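Pyridine nucleotide-disulphide oxidoreductase dimerisation region (Escherichia coli BL21, PDB 6KYY) is an FAD-containing, hypochlorous acid-induced disulfide reductase of the pyridine nucleotide-disulfide oxidoreductase family that is probably involved in resistance to reactive chlorine species. Local coordinates at residues N9-V14 with N98-D103; G157-K162 with V178-M183; Q238-S243 with Q247-A252. All blocks are in the same frame, centred on the assembly; numbering follows the deposited sequence.

Contact 1 (N9-V14 with N98-D103); sequences NKYQAV and NIDVID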
loop_
_atom_site.group_PDB
_atom_site.type_symbol
_atom_site.label_atom_id
_atom_site.label_comp_id
_atom_site.label_asym_id
_atom_site.label_seq_id
_atom_site.Cartn_x
_atom_site.Cartn_y
_atom_site.Cartn_z
ATOM N N ASN B 9 -9.338 -40.527 -22.224
ATOM C CA ASN B 9 -10.019 -39.967 -23.378
ATOM C C ASN B 9 -9.181 -38.828 -23.951
ATOM O O ASN B 9 -8.046 -38.588 -23.530
ATOM C CB ASN B 9 -11.414 -39.478 -22.997
ATOM C CG ASN B 9 -12.340 -40.596 -22.570
ATOM O OD1 ASN B 9 -12.004 -41.779 -22.660
ATOM N ND2 ASN B 9 -13.513 -40.221 -22.079
ATOM N N LYS B 10 -9.732 -38.112 -24.926
ATOM C CA LYS B 10 -9.103 -36.902 -25.433
ATOM C C LYS B 10 -9.690 -35.690 -24.723
ATOM O O LYS B 10 -10.912 -35.515 -24.682
ATOM C CB LYS B 10 -9.290 -36.773 -26.945
ATOM C CG LYS B 10 -8.346 -35.760 -27.590
ATOM C CD LYS B 10 -8.502 -35.713 -29.104
ATOM C CE LYS B 10 -9.896 -35.268 -29.504
ATOM N NZ LYS B 10 -9.992 -34.992 -30.964
ATOM N N TYR B 11 -8.818 -34.856 -24.168
ATOM C CA TYR B 11 -9.247 -33.651 -23.478
ATOM C C TYR B 11 -9.386 -32.504 -24.469
ATOM O O TYR B 11 -8.546 -32.328 -25.355
ATOM C CB TYR B 11 -8.256 -33.274 -22.377
ATOM C CG TYR B 11 -8.184 -34.279 -21.249
ATOM C CD1 TYR B 11 -9.066 -34.215 -20.179
ATOM C CD2 TYR B 11 -7.235 -35.294 -21.257
ATOM C CE1 TYR B 11 -9.004 -35.131 -19.146
ATOM C CE2 TYR B 11 -7.166 -36.216 -20.230
ATOM C CZ TYR B 11 -8.053 -36.129 -19.178
ATOM O OH TYR B 11 -7.990 -37.044 -18.151
ATOM N N GLN B 12 -10.463 -31.729 -24.318
ATOM C CA GLN B 12 -10.633 -30.542 -25.148
ATOM C C GLN B 12 -9.510 -29.540 -24.914
ATOM O O GLN B 12 -9.168 -28.767 -25.817
ATOM C CB GLN B 12 -11.991 -29.895 -24.873
ATOM C CG GLN B 12 -13.181 -30.756 -25.267
ATOM C CD GLN B 12 -14.462 -30.332 -24.577
ATOM O OE1 GLN B 12 -14.607 -30.481 -23.365
ATOM N NE2 GLN B 12 -15.401 -29.798 -25.351
ATOM N N ALA B 13 -8.924 -29.546 -23.719
ATOM C CA ALA B 13 -7.804 -28.680 -23.386
ATOM C C ALA B 13 -6.853 -29.434 -22.472
ATOM O O ALA B 13 -7.289 -30.060 -21.502
ATOM C CB ALA B 13 -8.279 -27.388 -22.710
ATOM N N VAL B 14 -5.562 -29.382 -22.788
ATOM C CA VAL B 14 -4.516 -29.962 -21.953
ATOM C C VAL B 14 -3.517 -28.861 -21.633
ATOM O O VAL B 14 -2.930 -28.264 -22.545
ATOM C CB VAL B 14 -3.820 -31.151 -22.634
ATOM C CG1 VAL B 14 -2.787 -31.762 -21.700
ATOM C CG2 VAL B 14 -4.838 -32.194 -23.055
ATOM N N ASN B 98 -14.603 -31.566 -14.076
ATOM C CA ASN B 98 -14.062 -31.523 -15.428
ATOM C C ASN B 98 -12.556 -31.283 -15.467
ATOM O O ASN B 98 -12.009 -31.062 -16.552
ATOM C CB ASN B 98 -14.772 -30.444 -16.249
ATOM C CG ASN B 98 -16.244 -30.321 -15.909
ATOM O OD1 ASN B 98 -16.614 -29.685 -14.922
ATOM N ND2 ASN B 98 -17.094 -30.925 -16.732
ATOM N N ILE B 99 -11.874 -31.318 -14.324
ATOM C CA ILE B 99 -10.432 -31.101 -14.257
ATOM C C ILE B 99 -9.771 -32.373 -13.748
ATOM O O ILE B 99 -10.210 -32.950 -12.745
ATOM C CB ILE B 99 -10.070 -29.905 -13.357
ATOM C CG1 ILE B 99 -10.393 -28.591 -14.059
ATOM C CG2 ILE B 99 -8.593 -29.934 -12.995
ATOM C CD1 ILE B 99 -10.008 -27.363 -13.260
ATOM N N ASP B 100 -8.719 -32.805 -14.438
ATOM C CA ASP B 100 -7.898 -33.940 -14.025
ATOM C C ASP B 100 -6.477 -33.431 -13.804
ATOM O O ASP B 100 -5.735 -33.212 -14.766
ATOM C CB ASP B 100 -7.929 -35.053 -15.069
ATOM C CG ASP B 100 -9.170 -35.913 -14.968
ATOM O OD1 ASP B 100 -9.813 -36.150 -16.013
ATOM O OD2 ASP B 100 -9.502 -36.353 -13.848
ATOM N N VAL B 101 -6.100 -33.234 -12.545
ATOM C CA VAL B 101 -4.726 -32.876 -12.207
ATOM C C VAL B 101 -3.890 -34.150 -12.291
ATOM O O VAL B 101 -4.047 -35.062 -11.478
ATOM C CB VAL B 101 -4.629 -32.234 -10.820
ATOM C CG1 VAL B 101 -3.230 -31.684 -10.591
ATOM C CG2 VAL B 101 -5.669 -31.135 -10.673
ATOM N N ILE B 102 -3.005 -34.214 -13.280
ATOM C CA ILE B 102 -2.253 -35.423 -13.594
ATOM C C ILE B 102 -0.797 -35.189 -13.215
ATOM O O ILE B 102 -0.110 -34.359 -13.825
ATOM C CB ILE B 102 -2.391 -35.806 -15.073
ATOM C CG1 ILE B 102 -3.819 -36.272 -15.363
ATOM C CG2 ILE B 102 -1.390 -36.891 -15.441
ATOM C CD1 ILE B 102 -4.430 -35.644 -16.590
ATOM N N ASP B 103 -0.326 -35.917 -12.205
ATOM C CA ASP B 103 1.080 -35.862 -11.832
ATOM C C ASP B 103 1.931 -36.561 -12.884
ATOM O O ASP B 103 1.559 -37.618 -13.401
ATOM C CB ASP B 103 1.297 -36.521 -10.469
ATOM C CG ASP B 103 0.874 -35.634 -9.316
ATOM O OD1 ASP B 103 1.631 -34.703 -8.969
ATOM O OD2 ASP B 103 -0.215 -35.872 -8.752
#
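Y11, on the first strand of the FAD-binding Rossmann-type domain, reaches across to D100 and I102 on strand 99-103. After the corner at Q12 the strand bonds to strand 36-40 (A13 with A37), which separates it from 99-103; Y11, before the corner, bonds its backbone to H126 and E128. Only side chains meet. Y11 sends its CB toward the opposite segment, and CG stands anti to the carbonyl carbon (chi1 -65°), which directs the ring toward strand 99-103. The side chain also touches A37 of strand 36-40 and I125 of strand 123-127. Farther out, CE1 of Y11 comes to 3.4 Å from D100 OD1 and CZ to 3.6 Å from the same oxygen. The hydroxyl at the tip completes the approach, with Y11 OH donating a hydrogen bond to D100 OD1 at 2.9 Å. That oxygen sits at the ring edge, in the ring plane, whereas the hydroxyl meets the carboxylate from above, 45° out of its plane. Ring and carboxylate are turned 78° against each other, and the two side chains cross at about a right angle. Two residues further on, I102 CD1 lies obliquely to the ring, 4.5 Å from Y11 CZ, in a loose apolar contact; I102 also rests on A37 and I39. R35 packs against Y11, and its guanidinium forms a long, weak ion pair with D100 OD1. The phenol thus has a polar partner in D100 and an apolar neighbour in I102. A single hydrogen bond from a phenol to a carboxylate links the two segments, and the hydroxyl together with R35 would probably help to stabilise the negative charge of D100.

Contact 2 (G157-K162 with V178-M183); sequences GLLNLK and VEFASM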
loop_
_atom_site.group_PDB
_atom_site.type_symbol
_atom_site.label_atom_id
_atom_site.label_comp_id
_atom_site.label_asym_id
_atom_site.label_seq_id
_atom_site.Cartn_x
_atom_site.Cartn_y
_atom_site.Cartn_z
ATOM N N GLY B 157 16.862 -23.539 -3.331
ATOM C CA GLY B 157 17.520 -24.174 -2.202
ATOM C C GLY B 157 17.856 -23.217 -1.077
ATOM O O GLY B 157 17.989 -23.637 0.076
ATOM N N LEU B 158 18.001 -21.926 -1.386
ATOM C CA LEU B 158 18.354 -20.968 -0.344
ATOM C C LEU B 158 17.184 -20.694 0.591
ATOM O O LEU B 158 17.395 -20.404 1.774
ATOM C CB LEU B 158 18.852 -19.664 -0.963
ATOM C CG LEU B 158 19.601 -18.759 0.021
ATOM C CD1 LEU B 158 21.004 -19.289 0.277
ATOM C CD2 LEU B 158 19.645 -17.321 -0.471
ATOM N N LEU B 159 15.953 -20.781 0.091
ATOM C CA LEU B 159 14.777 -20.563 0.924
ATOM C C LEU B 159 14.485 -21.732 1.856
ATOM O O LEU B 159 13.560 -21.638 2.669
ATOM C CB LEU B 159 13.554 -20.284 0.047
ATOM C CG LEU B 159 13.595 -18.978 -0.748
ATOM C CD1 LEU B 159 12.337 -18.810 -1.583
ATOM C CD2 LEU B 159 13.783 -17.796 0.184
ATOM N N ASN B 160 15.245 -22.824 1.759
ATOM C CA ASN B 160 15.066 -23.989 2.614
ATOM C C ASN B 160 16.255 -24.207 3.544
ATOM O O ASN B 160 16.425 -25.308 4.078
ATOM C CB ASN B 160 14.821 -25.237 1.766
ATOM C CG ASN B 160 13.479 -25.205 1.061
ATOM O OD1 ASN B 160 12.461 -24.854 1.658
ATOM N ND2 ASN B 160 13.471 -25.570 -0.216
ATOM N N LEU B 161 17.079 -23.181 3.744
ATOM C CA LEU B 161 18.218 -23.297 4.642
ATOM C C LEU B 161 17.749 -23.578 6.066
ATOM O O LEU B 161 16.671 -23.150 6.488
ATOM C CB LEU B 161 19.056 -22.018 4.611
ATOM C CG LEU B 161 20.030 -21.850 3.443
ATOM C CD1 LEU B 161 20.977 -20.690 3.701
ATOM C CD2 LEU B 161 20.804 -23.133 3.201
ATOM N N LYS B 162 18.574 -24.316 6.808
ATOM C CA LYS B 162 18.261 -24.658 8.189
ATOM C C LYS B 162 18.855 -23.682 9.193
ATOM O O LYS B 162 18.377 -23.614 10.330
ATOM C CB LYS B 162 18.757 -26.071 8.509
ATOM C CG LYS B 162 18.222 -27.148 7.579
ATOM C CD LYS B 162 16.899 -27.701 8.077
ATOM C CE LYS B 162 16.770 -29.186 7.775
ATOM N NZ LYS B 162 17.597 -30.015 8.694
ATOM N N VAL B 178 19.362 -8.734 -5.465
ATOM C CA VAL B 178 19.237 -7.584 -4.574
ATOM C C VAL B 178 18.104 -7.805 -3.580
ATOM O O VAL B 178 18.197 -7.414 -2.409
ATOM C CB VAL B 178 19.036 -6.298 -5.397
ATOM C CG1 VAL B 178 18.803 -5.113 -4.487
ATOM C CG2 VAL B 178 20.239 -6.049 -6.292
ATOM N N GLU B 179 17.017 -8.436 -4.031
ATOM C CA GLU B 179 15.935 -8.818 -3.128
ATOM C C GLU B 179 16.456 -9.692 -1.995
ATOM O O GLU B 179 16.134 -9.471 -0.821
ATOM C CB GLU B 179 14.843 -9.547 -3.910
ATOM C CG GLU B 179 13.427 -9.277 -3.441
ATOM C CD GLU B 179 12.400 -9.575 -4.517
ATOM O OE1 GLU B 179 12.106 -8.673 -5.331
ATOM O OE2 GLU B 179 11.894 -10.717 -4.556
ATOM N N PHE B 180 17.274 -10.692 -2.331
ATOM C CA PHE B 180 17.865 -11.556 -1.317
ATOM C C PHE B 180 18.937 -10.845 -0.505
ATOM O O PHE B 180 19.218 -11.262 0.624
ATOM C CB PHE B 180 18.452 -12.805 -1.974
ATOM C CG PHE B 180 17.460 -13.915 -2.154
ATOM C CD1 PHE B 180 17.044 -14.667 -1.071
ATOM C CD2 PHE B 180 16.941 -14.202 -3.404
ATOM C CE1 PHE B 180 16.131 -15.688 -1.230
ATOM C CE2 PHE B 180 16.025 -15.223 -3.570
ATOM C CZ PHE B 180 15.620 -15.968 -2.481
ATOM N N ALA B 181 19.541 -9.788 -1.051
ATOM C CA ALA B 181 20.549 -9.044 -0.305
ATOM C C ALA B 181 19.943 -8.390 0.930
ATOM O O ALA B 181 20.440 -8.569 2.049
ATOM C CB ALA B 181 21.202 -7.996 -1.207
ATOM N N SER B 182 18.859 -7.630 0.748
ATOM C CA SER B 182 18.223 -6.969 1.884
ATOM C C SER B 182 17.603 -7.980 2.840
ATOM O O SER B 182 17.677 -7.808 4.061
ATOM C CB SER B 182 17.161 -5.983 1.397
ATOM O OG SER B 182 17.556 -5.347 0.195
ATOM N N MET B 183 16.992 -9.039 2.303
ATOM C CA MET B 183 16.277 -9.993 3.147
ATOM C C MET B 183 17.205 -10.645 4.164
ATOM O O MET B 183 16.859 -10.765 5.345
ATOM C CB MET B 183 15.603 -11.059 2.285
ATOM C CG MET B 183 14.893 -12.136 3.089
ATOM S SD MET B 183 14.922 -13.747 2.285
ATOM C CE MET B 183 13.932 -13.406 0.836
#
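L158 places CG anti to its backbone N (chi1 -164°), while L159 turns CG anti to the carbonyl carbon (chi1 -66°), and these different settings bring one methyl of each leucine to the same F180 ring. The contact belongs to the second Rossmann-type domain of the reductase: F180 lies on helix 175-186, which follows strand 167-171 and a glycine-rich turn with the GxGxxG pattern expected of a dinucleotide-binding fold. The leucines lie where short helix 155-158 runs into a type I turn from L158 to L161. L158 and F180 slide past each other in opposite directions, and L158 CD2 lies 3.8 Å from F180 CD1 in an oblique approach. L159 instead crosses the phenylalanine at about a right angle. Its CD2 meets the ring at the edge, in plane, 3.5 Å from F180 CE1, and its CG lies 4.0 Å from F180 CZ. All the residues that touch are buried, and no hydrogen bond links the two segments, so the fit is purely apolar. L158 also leans on Y153 of strand 152-153, and L159 on L61 of helix 55-65, so the turn touches both the parallel sheet of this domain and a helix of the FAD-binding part. The F180 side chain comes to about 4 Å from the bound FAD, placing this packing beside the cofactor. About one turn along the helix from F180, M183 approaches L159 and also packs on T58 and V62 of helix 55-65. Its terminal methyl CE stops 4.4 Å from L159 CD2.

Contact 3 (Q238-S243 with Q247-A252); sequences QVQVHS and QLAVDA. With CU (copper (II) ion), chain U.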
loop_
_atom_site.group_PDB
_atom_site.type_symbol
_atom_site.label_atom_id
_atom_site.label_comp_id
_atom_site.label_asym_id
_atom_site.label_seq_id
_atom_site.Cartn_x
_atom_site.Cartn_y
_atom_site.Cartn_z
ATOM N N GLN B 238 33.591 -23.340 4.350
ATOM C CA GLN B 238 33.080 -22.102 3.782
ATOM C C GLN B 238 33.388 -22.068 2.294
ATOM O O GLN B 238 34.489 -22.434 1.873
ATOM C CB GLN B 238 33.675 -20.869 4.480
ATOM C CG GLN B 238 32.991 -20.520 5.797
ATOM C CD GLN B 238 33.252 -19.092 6.237
ATOM O OE1 GLN B 238 34.179 -18.441 5.758
ATOM N NE2 GLN B 238 32.432 -18.598 7.159
ATOM N N VAL B 239 32.407 -21.634 1.501
ATOM C CA VAL B 239 32.565 -21.602 0.052
ATOM C C VAL B 239 33.595 -20.549 -0.326
ATOM O O VAL B 239 33.554 -19.414 0.166
ATOM C CB VAL B 239 31.217 -21.323 -0.630
ATOM C CG1 VAL B 239 31.338 -21.489 -2.138
ATOM C CG2 VAL B 239 30.145 -22.233 -0.071
ATOM N N GLN B 240 34.520 -20.918 -1.207
ATOM C CA GLN B 240 35.540 -20.008 -1.716
ATOM C C GLN B 240 35.281 -19.760 -3.193
ATOM O O GLN B 240 35.254 -20.706 -3.988
ATOM C CB GLN B 240 36.943 -20.580 -1.512
ATOM C CG GLN B 240 37.501 -20.382 -0.117
ATOM C CD GLN B 240 37.150 -21.525 0.808
ATOM O OE1 GLN B 240 36.847 -22.629 0.359
ATOM N NE2 GLN B 240 37.185 -21.266 2.110
ATOM N N VAL B 241 35.088 -18.497 -3.560
ATOM C CA VAL B 241 34.936 -18.102 -4.955
ATOM C C VAL B 241 36.208 -17.372 -5.371
ATOM O O VAL B 241 36.628 -16.403 -4.724
ATOM C CB VAL B 241 33.662 -17.263 -5.183
ATOM C CG1 VAL B 241 32.467 -17.959 -4.548
ATOM C CG2 VAL B 241 33.785 -15.844 -4.639
ATOM N N HIS B 242 36.856 -17.878 -6.415
ATOM C CA HIS B 242 38.110 -17.323 -6.898
ATOM C C HIS B 242 37.844 -16.407 -8.080
ATOM O O HIS B 242 37.038 -16.726 -8.958
ATOM C CB HIS B 242 39.085 -18.425 -7.310
ATOM C CG HIS B 242 39.287 -19.472 -6.263
ATOM N ND1 HIS B 242 40.426 -19.542 -5.490
ATOM C CD2 HIS B 242 38.493 -20.491 -5.859
ATOM C CE1 HIS B 242 40.325 -20.561 -4.656
ATOM N NE2 HIS B 242 39.162 -21.153 -4.859
ATOM N N SER B 243 38.536 -15.270 -8.104
ATOM C CA SER B 243 38.227 -14.235 -9.081
ATOM C C SER B 243 39.449 -13.800 -9.874
ATOM O O SER B 243 40.434 -14.538 -9.980
ATOM C CB SER B 243 37.594 -13.028 -8.386
ATOM O OG SER B 243 36.194 -13.202 -8.236
ATOM N N GLN B 247 40.116 -13.243 -3.953
ATOM C CA GLN B 247 39.283 -14.386 -3.616
ATOM C C GLN B 247 38.473 -14.070 -2.368
ATOM O O GLN B 247 38.958 -13.388 -1.459
ATOM C CB GLN B 247 40.134 -15.643 -3.396
ATOM C CG GLN B 247 39.330 -16.915 -3.177
ATOM C CD GLN B 247 39.875 -17.762 -2.046
ATOM O OE1 GLN B 247 40.706 -18.645 -2.261
ATOM N NE2 GLN B 247 39.410 -17.497 -0.832
ATOM N N LEU B 248 37.242 -14.575 -2.324
ATOM C CA LEU B 248 36.318 -14.309 -1.230
ATOM C C LEU B 248 35.723 -15.615 -0.722
ATOM O O LEU B 248 35.379 -16.500 -1.512
ATOM C CB LEU B 248 35.198 -13.359 -1.675
ATOM C CG LEU B 248 33.899 -13.373 -0.865
ATOM C CD1 LEU B 248 34.036 -12.526 0.391
ATOM C CD2 LEU B 248 32.736 -12.895 -1.718
ATOM N N ALA B 249 35.604 -15.729 0.599
ATOM C CA ALA B 249 35.033 -16.900 1.249
ATOM C C ALA B 249 33.741 -16.514 1.957
ATOM O O ALA B 249 33.708 -15.529 2.702
ATOM C CB ALA B 249 36.020 -17.514 2.245
ATOM N N VAL B 250 32.680 -17.289 1.720
ATOM C CA VAL B 250 31.372 -17.036 2.308
ATOM C C VAL B 250 30.815 -18.341 2.866
ATOM O O VAL B 250 31.285 -19.434 2.544
ATOM C CB VAL B 250 30.381 -16.424 1.293
ATOM C CG1 VAL B 250 30.891 -15.082 0.786
ATOM C CG2 VAL B 250 30.146 -17.382 0.136
ATOM N N ASP B 251 29.795 -18.209 3.715
ATOM C CA ASP B 251 29.172 -19.383 4.319
ATOM C C ASP B 251 28.247 -20.095 3.337
ATOM O O ASP B 251 28.200 -21.329 3.310
ATOM C CB ASP B 251 28.404 -18.984 5.580
ATOM C CG ASP B 251 29.321 -18.652 6.740
ATOM O OD1 ASP B 251 30.144 -19.514 7.115
ATOM O OD2 ASP B 251 29.221 -17.529 7.277
ATOM N N ALA B 252 27.505 -19.336 2.534
ATOM C CA ALA B 252 26.632 -19.896 1.515
ATOM C C ALA B 252 26.705 -19.027 0.270
ATOM O O ALA B 252 26.886 -17.810 0.354
ATOM C CB ALA B 252 25.181 -20.003 2.003
HETATM CU CU CU U . 41.880 -17.962 -6.091
#
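Q238 and D251 meet at the open end of a beta hairpin whose strands 239-242 and 247-250 run antiparallel, 4.7 Å apart at their axes. The Q238 chain is extended beyond CG and points its NE2 at D251 OD1, with amide and carboxylate planes 80° apart; the modelled bond is very short and its exact length is doubtful. V239 pairs with V250 in a hydrogen-bonded pair: V250 N gives a well-formed bond to V239 O at 2.8 Å, whereas the return bond from V239 N is weak. Their side chains share one face with V241 and L248. Q240, opposite A249 in a non-hydrogen-bonded pair, projects to the other face, bends at chi2 (90°) and lays its CG 3.5 Å from Q247 NE2. V241 and L248 form the next hydrogen-bonded pair. V241 N reaches L248 O at 2.9 Å, nearly along the C=O axis, and L248 N returns to V241 O at 3.1 Å. V241 CG2 packs 4.1 Å from L248 CB, the two side chains lying alongside. H242 comes last, facing Q247 near the turn. Q247 CG lies over one face of the imidazole, 4.0 Å from its centroid, in a CH-pi contact offset toward the rim. H242 ND1 binds a copper(II) ion at 2.2 Å, and NE2 makes a weak hydrogen bond to S233 on the adjoining strand. Bound to copper, ND1 carries no hydrogen to offer Q247 OE1, so the glutamine contributes packing over the imidazole face rather than a hydrogen bond to ND1.

Along the chain the contacts come in series, each closing before the next opens, and all lie within the pyridine nucleotide-disulphide oxidoreductase range. Contact 1 belongs to the mixed sheet of the FAD-binding domain, its centre about 36 Å from that of contact 2 and about 48 Å from that of contact 3. Contacts 2 and 3 are closer, with centres about 17 Å apart and nearest atoms about 5 Å apart. Both adjoin the five-stranded parallel sheet, the three-stranded antiparallel sheet of contact 3 (a beta meander) leading straight into its strand 252-255. Contact 2 thus packs next to bound FAD where the two domains meet, while contact 3 carries copper on the second domain, away from the annotated sites.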